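Long-range contacts in putative adhesin (Bacteroides thetaiotaomicron, PDB 4QDG), which probably serves as an anchor-type subunit or adhesin of a pilus at the bacterial outer membrane, and binds magnesium ions: residues H13-R18 / L69-G74; G162-D167 / E210-V215. All blocks are in the same frame, centred on the assembly; numbering follows the deposited sequence. Where two conformers were deposited one is given.

Contact 1 of 2, residues H13-R18 / L69-G74; sequences HGVSLR and LDLKQG
The imidazole of His13 meets the turn at Leu71-Gln73 with one edge: the carbonyl O of Leu71 lies there, in the plane of the ring, 3.5 Å from CD2. Gln73 comes in obliquely, its CG 3.4 Å from His13 NE2. The ring reaches this place because CG of His13 is anti to the backbone N (chi1 -165°), which swings it beside the turn. Both of its nitrogens are engaged, ND1 with Asp137 and NE2 with Thr135; a histidine suits the spot because it can serve two polar partners while CD2 and NE2 lie against the turn.

Beyond His13 the two backbones pair as antiparallel strands, with the chain turning a corner at Gly14. Leu71 N donates to His13 O, while Val15 and Leu69 form a hydrogen-bonded pair: Val15 N to Leu69 O, and Leu69 N to Val15 O at 2.8 Å. Gly14 faces Asp70 as a non-hydrogen-bonded pair. Having no side chain, it lets its CA come within 3.3 Å of Leu69 O in a CA-H...O contact, at backbone angles (phi 158°) that glycine accepts readily. A water bridges His13 N and Asp70 OD1, a carboxylate oxygen that also bonds to Tyr139.

On the sheet face that carries Val15 and Leu69, these two side chains lie alongside each other, pointing the same way, with CG2 of Val15 3.8 Å from Leu69 CB. The same methyl reaches Leu71 CD1, and Leu17 touches the end of Leu69. These branched aliphatic groups pack on Phe78 of strand 75-82, and Val15 and Leu17 also touch Leu133 of strand 127-137, while strand 15-20 pairs with strand 67-70 and, in parallel, with strand 140-159, in a protein whose family belongs to the transthyretin clan.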
ATOM      1  N   HIS A  13      24.213 -25.584   9.954  1.00 35.76           N
ATOM      2  CA  HIS A  13      24.649 -24.208   9.823  1.00 34.23           C
ATOM      3  C   HIS A  13      23.709 -23.396   8.908  1.00 35.79           C
ATOM      4  O   HIS A  13      23.269 -23.893   7.868  1.00 33.42           O
ATOM      5  CB  HIS A  13      26.077 -24.220   9.259  1.00 34.56           C
ATOM      6  CG  HIS A  13      26.786 -22.918   9.390  1.00 37.21           C
ATOM      7  ND1 HIS A  13      27.500 -22.606  10.525  1.00 39.73           N
ATOM      8  CD2 HIS A  13      26.886 -21.896   8.517  1.00 38.38           C
ATOM      9  CE1 HIS A  13      28.007 -21.408  10.309  1.00 38.40           C
ATOM     10  NE2 HIS A  13      27.657 -20.940   9.118  1.00 38.07           N
ATOM     11  N   GLY A  14      23.419 -22.164   9.312  1.00 33.63           N
ATOM     12  CA  GLY A  14      22.595 -21.263   8.514  1.00 33.65           C
ATOM     13  C   GLY A  14      21.916 -20.140   9.269  1.00 35.58           C
ATOM     14  O   GLY A  14      22.489 -19.556  10.188  1.00 35.04           O
ATOM     15  N   VAL A  15      20.689 -19.819   8.847  1.00 31.55           N
ATOM     16  CA  VAL A  15      19.885 -18.764   9.449  1.00 30.61           C
ATOM     17  C   VAL A  15      18.509 -19.300   9.779  1.00 32.07           C
ATOM     18  O   VAL A  15      18.089 -20.320   9.235  1.00 30.12           O
ATOM     19  CB  VAL A  15      19.774 -17.486   8.565  1.00 33.72           C
ATOM     20  CG1 VAL A  15      21.141 -16.840   8.319  1.00 32.44           C
ATOM     21  CG2 VAL A  15      19.049 -17.778   7.250  1.00 33.83           C
ATOM     22  N   SER A  16      17.819 -18.583  10.667  1.00 28.25           N
ATOM     23  CA  SER A  16      16.451 -18.816  11.104  1.00 27.48           C
ATOM     24  C   SER A  16      15.760 -17.463  11.065  1.00 33.11           C
ATOM     25  O   SER A  16      16.064 -16.579  11.865  1.00 34.12           O
ATOM     26  CB  SER A  16      16.410 -19.456  12.485  1.00 27.96           C
ATOM     27  OG  SER A  16      15.065 -19.528  12.926  1.00 37.45           O
ATOM     28  N   LEU A  17      14.876 -17.275  10.105  1.00 30.27           N
ATOM     29  CA  LEU A  17      14.253 -15.974   9.909  1.00 29.05           C
ATOM     30  C   LEU A  17      12.858 -15.859  10.434  1.00 32.46           C
ATOM     31  O   LEU A  17      12.025 -16.718  10.179  1.00 32.22           O
ATOM     32  CB  LEU A  17      14.246 -15.593   8.419  1.00 27.97           C
ATOM     33  CG  LEU A  17      15.593 -15.594   7.718  1.00 31.71           C
ATOM     34  CD1 LEU A  17      15.427 -15.227   6.251  1.00 32.16           C
ATOM     35  CD2 LEU A  17      16.575 -14.651   8.405  1.00 31.52           C
ATOM     36  N   ARG A  18      12.603 -14.742  11.123  1.00 29.29           N
ATOM     37  CA  ARG A  18      11.289 -14.311  11.611  1.00 29.09           C
ATOM     38  C   ARG A  18      10.823 -13.201  10.669  1.00 31.55           C
ATOM     39  O   ARG A  18      11.654 -12.427  10.169  1.00 31.06           O
ATOM     40  CB  ARG A  18      11.359 -13.830  13.082  1.00 27.92           C
ATOM     41  CG  ARG A  18      10.021 -13.321  13.645  1.00 36.50           C
ATOM     42  CD  ARG A  18      10.085 -12.963  15.114  1.00 34.74           C
ATOM     43  NE  ARG A  18       8.749 -12.701  15.647  1.00 43.21           N
ATOM     44  CZ  ARG A  18       8.412 -11.642  16.383  1.00 61.88           C
ATOM     45  NH1 ARG A  18       9.324 -10.721  16.692  1.00 48.03           N
ATOM     46  NH2 ARG A  18       7.163 -11.488  16.806  1.00 48.62           N
ATOM     47  N   LEU A  69      16.917 -21.975   7.287  1.00 30.05           N
ATOM     48  CA  LEU A  69      17.651 -22.088   6.040  1.00 30.26           C
ATOM     49  C   LEU A  69      19.014 -22.680   6.275  1.00 34.48           C
ATOM     50  O   LEU A  69      19.844 -22.063   6.943  1.00 35.39           O
ATOM     51  CB  LEU A  69      17.790 -20.737   5.293  1.00 30.11           C
ATOM     52  CG  LEU A  69      16.532 -20.094   4.720  1.00 36.28           C
ATOM     53  CD1 LEU A  69      16.806 -18.648   4.297  1.00 37.25           C
ATOM     54  CD2 LEU A  69      16.025 -20.855   3.525  1.00 40.64           C
ATOM     55  N   ASP A  70      19.266 -23.851   5.682  1.00 31.41           N
ATOM     56  CA  ASP A  70      20.583 -24.469   5.696  1.00 33.05           C
ATOM     57  C   ASP A  70      21.417 -23.757   4.639  1.00 37.54           C
ATOM     58  O   ASP A  70      21.019 -23.717   3.482  1.00 37.83           O
ATOM     59  CB  ASP A  70      20.504 -25.994   5.461  1.00 35.91           C
ATOM     60  CG  ASP A  70      19.956 -26.724   6.662  1.00 43.34           C
ATOM     61  OD1 ASP A  70      20.627 -26.711   7.722  1.00 43.40           O
ATOM     62  OD2 ASP A  70      18.843 -27.265   6.563  1.00 51.62           O
ATOM     63  N   LEU A  71      22.510 -23.105   5.057  1.00 34.62           N
ATOM     64  CA  LEU A  71      23.353 -22.327   4.157  1.00 33.85           C
ATOM     65  C   LEU A  71      24.824 -22.529   4.438  1.00 40.98           C
ATOM     66  O   LEU A  71      25.223 -22.721   5.592  1.00 43.12           O
ATOM     67  CB  LEU A  71      23.023 -20.813   4.272  1.00 32.01           C
ATOM     68  CG  LEU A  71      21.656 -20.336   3.757  1.00 34.71           C
ATOM     69  CD1 LEU A  71      21.378 -18.933   4.191  1.00 32.54           C
ATOM     70  CD2 LEU A  71      21.539 -20.490   2.243  1.00 34.52           C
ATOM     71  N   LYS A  72      25.632 -22.450   3.380  1.00 37.69           N
ATOM     72  CA  LYS A  72      27.090 -22.476   3.457  1.00 38.90           C
ATOM     73  C   LYS A  72      27.528 -21.229   4.256  1.00 41.72           C
ATOM     74  O   LYS A  72      26.973 -20.151   4.006  1.00 39.15           O
ATOM     75  CB  LYS A  72      27.674 -22.480   2.030  1.00 42.40           C
ATOM     76  CG  LYS A  72      29.203 -22.455   1.960  1.00 63.07           C
ATOM     77  CD  LYS A  72      29.707 -22.106   0.551  1.00 70.92           C
ATOM     78  CE  LYS A  72      29.781 -20.615   0.264  1.00 66.86           C
ATOM     79  NZ  LYS A  72      29.868 -20.348  -1.204  1.00 62.15           N
ATOM     80  N   GLN A  73      28.474 -21.390   5.226  1.00 39.81           N
ATOM     81  CA  GLN A  73      28.976 -20.297   6.071  0.50 39.23           C
ATOM     82  C   GLN A  73      29.186 -19.025   5.237  1.00 43.45           C
ATOM     83  O   GLN A  73      29.799 -19.075   4.179  1.00 43.92           O
ATOM     84  CB  GLN A  73      30.281 -20.715   6.788  0.50 40.84           C
ATOM     85  CG  GLN A  73      30.684 -19.820   7.969  0.50 51.19           C
ATOM     86  CD  GLN A  73      31.922 -20.282   8.714  0.50 76.44           C
ATOM     87  OE1 GLN A  73      32.252 -21.476   8.791  0.50 72.67           O
ATOM     88  NE2 GLN A  73      32.608 -19.338   9.341  0.50 73.48           N
ATOM     89  N   GLY A  74      28.646 -17.911   5.716  1.00 41.43           N
ATOM     90  CA  GLY A  74      28.775 -16.630   5.027  1.00 41.03           C
ATOM     91  C   GLY A  74      27.823 -15.541   5.463  1.00 42.96           C
ATOM     92  O   GLY A  74      26.961 -15.753   6.327  1.00 42.43           O
TER
HETATM   93  O   HOH W   1      23.290 -27.284   7.595  1.00 39.84           O

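Contact 2 of 2, residues G162-D167 / E210-V215; sequences GEPVDD and EGREVV
Arg212 grips Glu163 end-on in a salt bridge, with NH1 and NH2 both donating to OE1. The NH2 bond is the shorter, 2.8 Å to Glu163 OE1, and fairly straight at 163°. OE1 lies in the guanidinium plane but receives NH2 from above its own carboxylate plane, the two planes being 71° apart; NH1 comes to its syn lone pair, and adds a weak bond to OE2. Arginine's long chain bends at chi2 and chi3 to make this crossing, and Glu163 bends at chi2 to meet it. CD of Pro164 sits at the guanidinium edge, 3.7 Å from NH2.

Further along, Val165 N donates to Val215 O (3.1 Å), and CB of Pro164 rests 4.1 Å from Val215 CB. Proline suits a position whose nitrogen makes no bond across the contact: its ring packs on carbon while its CA makes a CA-H...O contact with Val215 O (3.4 Å). Two waters carry the contact further: one joins Gly162 O, Glu213 O and Val215 N, the other Glu163 O and Val215 O. Gly162 has a positive phi that suits a residue lacking a side chain, and Val214 lies against it.

Outward, Asn161 holds Glu163 N and Gln159 holds Pro164 O. The loop, tied thus to a strand's beginning, leaves strand 140-159 and runs beside strand 213-223, which pairs with strands 140-159 and 199-207, before entering strand 170-176.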
ATOM      1  N   GLY A 162     -26.866  18.817   4.480  1.00 37.35           N
ATOM      2  CA  GLY A 162     -27.389  17.490   4.790  1.00 38.10           C
ATOM      3  C   GLY A 162     -28.272  16.845   3.729  1.00 40.39           C
ATOM      4  O   GLY A 162     -28.725  15.700   3.910  1.00 39.94           O
ATOM      5  N   GLU A 163     -28.513  17.549   2.609  1.00 35.31           N
ATOM      6  CA  GLU A 163     -29.282  16.990   1.487  1.00 36.34           C
ATOM      7  C   GLU A 163     -28.460  15.872   0.800  1.00 40.13           C
ATOM      8  O   GLU A 163     -27.225  15.852   0.937  1.00 38.01           O
ATOM      9  CB  GLU A 163     -29.719  18.079   0.480  1.00 38.17           C
ATOM     10  CG  GLU A 163     -30.843  18.977   0.996  1.00 44.09           C
ATOM     11  CD  GLU A 163     -32.043  18.274   1.612  1.00 67.78           C
ATOM     12  OE1 GLU A 163     -32.667  17.425   0.930  1.00 53.92           O
ATOM     13  OE2 GLU A 163     -32.349  18.569   2.791  1.00 70.17           O
ATOM     14  N   PRO A 164     -29.105  14.891   0.116  1.00 36.68           N
ATOM     15  CA  PRO A 164     -28.323  13.761  -0.428  1.00 35.13           C
ATOM     16  C   PRO A 164     -27.317  14.119  -1.538  1.00 36.78           C
ATOM     17  O   PRO A 164     -27.354  15.207  -2.115  1.00 36.12           O
ATOM     18  CB  PRO A 164     -29.396  12.790  -0.926  1.00 37.63           C
ATOM     19  CG  PRO A 164     -30.622  13.613  -1.091  1.00 42.97           C
ATOM     20  CD  PRO A 164     -30.559  14.702  -0.089  1.00 38.40           C
ATOM     21  N   VAL A 165     -26.339  13.219  -1.743  1.00 33.06           N
ATOM     22  CA  VAL A 165     -25.338  13.277  -2.810  1.00 30.62           C
ATOM     23  C   VAL A 165     -25.456  11.951  -3.563  1.00 33.28           C
ATOM     24  O   VAL A 165     -25.357  10.889  -2.950  1.00 32.98           O
ATOM     25  CB  VAL A 165     -23.884  13.594  -2.387  1.00 31.19           C
ATOM     26  CG1 VAL A 165     -22.977  13.670  -3.616  1.00 29.92           C
ATOM     27  CG2 VAL A 165     -23.805  14.896  -1.613  1.00 30.90           C
ATOM     28  N   ASP A 166     -25.762  12.021  -4.871  1.00 29.83           N
ATOM     29  CA  ASP A 166     -25.885  10.825  -5.705  1.00 28.95           C
ATOM     30  C   ASP A 166     -24.526  10.509  -6.281  1.00 32.70           C
ATOM     31  O   ASP A 166     -24.002  11.293  -7.072  1.00 31.95           O
ATOM     32  CB  ASP A 166     -26.937  11.046  -6.802  1.00 30.34           C
ATOM     33  CG  ASP A 166     -27.128   9.895  -7.776  1.00 37.97           C
ATOM     34  OD1 ASP A 166     -26.602   8.791  -7.508  1.00 40.74           O
ATOM     35  OD2 ASP A 166     -27.845  10.085  -8.783  1.00 43.91           O
ATOM     36  N   ASP A 167     -23.950   9.366  -5.882  1.00 31.30           N
ATOM     37  CA  ASP A 167     -22.629   8.922  -6.331  1.00 31.94           C
ATOM     38  C   ASP A 167     -22.548   8.749  -7.846  1.00 35.46           C
ATOM     39  O   ASP A 167     -21.478   8.930  -8.421  1.00 34.76           O
ATOM     40  CB  ASP A 167     -22.255   7.594  -5.663  1.00 34.00           C
ATOM     41  CG  ASP A 167     -23.123   6.436  -6.111  1.00 40.21           C
ATOM     42  OD1 ASP A 167     -24.308   6.421  -5.752  1.00 41.05           O
ATOM     43  OD2 ASP A 167     -22.628   5.584  -6.881  1.00 49.14           O
ATOM     44  N   GLU A 210     -33.976  17.647  12.069  1.00 59.78           N
ATOM     45  CA  GLU A 210     -35.296  17.609  11.441  1.00 59.17           C
ATOM     46  C   GLU A 210     -35.707  16.156  11.144  1.00 60.03           C
ATOM     47  O   GLU A 210     -36.729  15.919  10.499  1.00 59.79           O
ATOM     48  CB  GLU A 210     -35.306  18.453  10.159  1.00 60.30           C
ATOM     49  CG  GLU A 210     -35.075  19.942  10.377  1.00 74.44           C
ATOM     50  CD  GLU A 210     -35.099  20.792   9.120  1.00101.99           C
ATOM     51  OE1 GLU A 210     -34.609  20.319   8.069  1.00104.52           O
ATOM     52  OE2 GLU A 210     -35.581  21.946   9.194  1.00 96.45           O
ATOM     53  N   GLY A 211     -34.909  15.201  11.625  1.00 55.83           N
ATOM     54  CA  GLY A 211     -35.137  13.767  11.445  1.00 55.34           C
ATOM     55  C   GLY A 211     -34.857  13.231  10.049  1.00 55.94           C
ATOM     56  O   GLY A 211     -35.277  12.118   9.705  1.00 55.38           O
ATOM     57  N   ARG A 212     -34.134  14.022   9.238  1.00 49.17           N
ATOM     58  CA  ARG A 212     -33.800  13.669   7.864  1.00 46.92           C
ATOM     59  C   ARG A 212     -32.457  12.944   7.813  1.00 45.55           C
ATOM     60  O   ARG A 212     -31.485  13.408   8.412  1.00 44.68           O
ATOM     61  CB  ARG A 212     -33.773  14.939   6.997  1.00 47.25           C
ATOM     62  CG  ARG A 212     -35.152  15.407   6.508  1.00 55.33           C
ATOM     63  CD  ARG A 212     -35.602  14.701   5.237  1.00 60.88           C
ATOM     64  NE  ARG A 212     -34.509  14.534   4.266  1.00 63.72           N
ATOM     65  CZ  ARG A 212     -34.123  15.445   3.375  1.00 69.55           C
ATOM     66  NH1 ARG A 212     -34.759  16.608   3.281  1.00 55.75           N
ATOM     67  NH2 ARG A 212     -33.115  15.188   2.552  1.00 51.16           N
ATOM     68  N   GLU A 213     -32.401  11.803   7.108  1.00 37.73           N
ATOM     69  CA  GLU A 213     -31.153  11.052   6.969  1.00 34.08           C
ATOM     70  C   GLU A 213     -30.194  11.786   6.049  1.00 34.98           C
ATOM     71  O   GLU A 213     -30.609  12.314   5.021  1.00 33.25           O
ATOM     72  CB  GLU A 213     -31.433   9.653   6.431  1.00 35.40           C
ATOM     73  CG  GLU A 213     -30.290   8.667   6.567  1.00 39.57           C
ATOM     74  CD  GLU A 213     -30.604   7.262   6.095  1.00 59.43           C
ATOM     75  OE1 GLU A 213     -31.800   6.899   6.005  1.00 55.77           O
ATOM     76  OE2 GLU A 213     -29.640   6.502   5.860  1.00 62.31           O
ATOM     77  N   VAL A 214     -28.906  11.841   6.439  1.00 30.32           N
ATOM     78  CA  VAL A 214     -27.848  12.447   5.639  1.00 28.66           C
ATOM     79  C   VAL A 214     -27.242  11.321   4.805  1.00 32.45           C
ATOM     80  O   VAL A 214     -26.689  10.360   5.357  1.00 30.25           O
ATOM     81  CB  VAL A 214     -26.781  13.205   6.487  1.00 31.14           C
ATOM     82  CG1 VAL A 214     -25.744  13.897   5.581  1.00 30.12           C
ATOM     83  CG2 VAL A 214     -27.448  14.203   7.426  1.00 30.41           C
ATOM     84  N   VAL A 215     -27.392  11.424   3.481  1.00 31.69           N
ATOM     85  CA  VAL A 215     -26.926  10.411   2.533  1.00 31.99           C
ATOM     86  C   VAL A 215     -25.756  10.997   1.766  1.00 34.22           C
ATOM     87  O   VAL A 215     -25.851  12.058   1.144  1.00 32.07           O
ATOM     88  CB  VAL A 215     -28.059   9.889   1.605  1.00 36.21           C
ATOM     89  CG1 VAL A 215     -27.519   8.870   0.598  1.00 35.96           C
ATOM     90  CG2 VAL A 215     -29.188   9.274   2.417  1.00 35.75           C
TER
HETATM   91  O   HOH W   2     -29.508  13.222   2.689  1.00 31.56           O
HETATM   92  O   HOH W   3     -24.915  14.441   2.030  1.00 32.48           O

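Contacts 1 and 2 lie on opposite sides of the centre of the chain, 61 Å apart between centres and about 42 Å between nearest atoms, so neither touches the other. They follow in series along the chain, contact 1 closing before contact 2 opens. The long strand 140-159 links the two regions: it pairs with strand 15-20 of contact 1 and with strand 213-223 of contact 2. Both lie away from the magnesium sites, whose ligands include Asp36 and His124 in one and Asn151 and Glu276 in the other. The two contacts thus sit toward opposite ends of an elongated molecule, about 30 Å and 32 Å from its centre.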